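Local coordinates for peptide methionine sulfoxide reductase msrA/msrB (Neisseria gonorrhoeae, PDB 2H30), which probably passes electrons from DsbD through its thioredoxin-like N-terminal domain to downstream domains that reduce methionine sulfoxide, at residues E85-D88 with G89-Q92. The protein carries 2 engineered substitutions. Numbering follows the deposited sequence.
Sequences EKKD and GEFQ
K87 and D88 meet E90, F91 and Q92 in a local contact at the start of helix 90-95, where the loop after strand 73-78 enters it. The backbone N of F91 bonds to K87 O at 2.8 Å. G89, with positive phi (87°), sits at the N-cap position. G89 N donates to Q92 OE1 (2.8 Å), from above the carbonyl plane. Q92 NE2, the other arm, bonds to D88 OD1 at 2.9 Å. D88 OD1 lies in the Q92 amide plane, and NE2 meets it on the syn side, 30° out of the carboxylate plane. Two bonds thus fix the rotation of the Q92 amide. E90 reaches back across the turn. Its CG is anti to the backbone N (chi1 175°) and the chain beyond is extended, to where OE1 accepts a hydrogen bond from K87 N (3.2 Å), on its anti side and tilted from the carboxylate plane. The E90 chain crosses K86 CB and CG at about a right angle. K86 also makes a cation-pi contact with W94, one turn beyond E90 on the same helix. E85 presents its carboxylate to the edge of the F91 ring, OE1 lying 3.5 Å from CD1. The same OE1 accepts from K86 N and is hydrogen-bonded to S48. In this thioredoxin fold, Q92, three residues after the N-cap, supplies one half of a capping box; glycine cannot supply the reciprocal side-chain half.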
# COMPACT_ATOMS: atom_id res chain seq x y z
N GLU A 85 10.27 -12.20 -1.65
CA GLU A 85 8.88 -12.53 -1.41
C GLU A 85 8.53 -13.85 -2.09
O GLU A 85 9.14 -14.20 -3.16
CB GLU A 85 7.98 -11.37 -1.94
CG GLU A 85 6.50 -11.63 -1.78
CD GLU A 85 6.10 -11.78 -0.32
OE1 GLU A 85 6.10 -12.94 0.18
OE2 GLU A 85 5.81 -10.74 0.30
N LYS A 86 7.58 -14.57 -1.49
CA LYS A 86 7.03 -15.78 -2.08
C LYS A 86 6.66 -15.56 -3.53
O LYS A 86 6.21 -14.49 -3.91
CB LYS A 86 5.78 -16.21 -1.31
CG LYS A 86 6.14 -16.61 0.18
CD LYS A 86 4.87 -16.82 0.99
CE LYS A 86 5.15 -16.95 2.50
NZ LYS A 86 5.93 -18.21 2.76
N LYS A 87 6.91 -16.58 -4.38
CA LYS A 87 6.55 -16.46 -5.79
C LYS A 87 5.06 -16.33 -6.05
O LYS A 87 4.20 -16.66 -5.21
CB LYS A 87 7.12 -17.70 -6.54
CG LYS A 87 8.60 -17.67 -6.48
CD LYS A 87 9.35 -18.72 -7.31
CE LYS A 87 10.78 -18.17 -7.62
NZ LYS A 87 11.05 -16.89 -6.84
N ASP A 88 4.73 -15.85 -7.25
CA ASP A 88 3.35 -15.77 -7.66
C ASP A 88 2.66 -17.12 -7.50
O ASP A 88 3.27 -18.16 -7.80
CB ASP A 88 3.27 -15.33 -9.12
CG ASP A 88 1.87 -14.88 -9.48
OD1 ASP A 88 1.24 -14.13 -8.69
OD2 ASP A 88 1.39 -15.27 -10.57
N GLY A 89 1.43 -17.11 -7.01
CA GLY A 89 0.70 -18.33 -6.61
C GLY A 89 1.00 -18.75 -5.17
O GLY A 89 0.04 -18.96 -4.40
N GLU A 90 2.30 -18.87 -4.84
CA GLU A 90 2.74 -19.28 -3.49
C GLU A 90 2.29 -18.16 -2.53
O GLU A 90 1.68 -18.46 -1.48
CB GLU A 90 4.24 -19.49 -3.45
CG GLU A 90 4.78 -19.79 -2.05
CD GLU A 90 6.31 -19.83 -1.92
OE1 GLU A 90 7.13 -19.32 -2.80
OE2 GLU A 90 6.72 -20.37 -0.85
N PHE A 91 2.44 -16.91 -3.01
CA PHE A 91 2.12 -15.76 -2.14
C PHE A 91 0.65 -15.82 -1.78
O PHE A 91 0.26 -15.72 -0.61
CB PHE A 91 2.50 -14.41 -2.79
CG PHE A 91 2.01 -13.24 -1.97
CD1 PHE A 91 2.76 -12.84 -0.85
CD2 PHE A 91 0.73 -12.68 -2.19
CE1 PHE A 91 2.28 -11.83 0.01
CE2 PHE A 91 0.25 -11.65 -1.30
CZ PHE A 91 1.05 -11.27 -0.22
N GLN A 92 -0.20 -15.93 -2.80
CA GLN A 92 -1.65 -15.88 -2.58
C GLN A 92 -2.15 -17.04 -1.72
O GLN A 92 -3.08 -16.89 -0.94
CB GLN A 92 -2.37 -15.83 -3.94
CG GLN A 92 -2.16 -14.58 -4.79
CD GLN A 92 -0.93 -14.62 -5.68
OE1 GLN A 92 0.06 -15.31 -5.40
NE2 GLN A 92 -0.94 -13.79 -6.74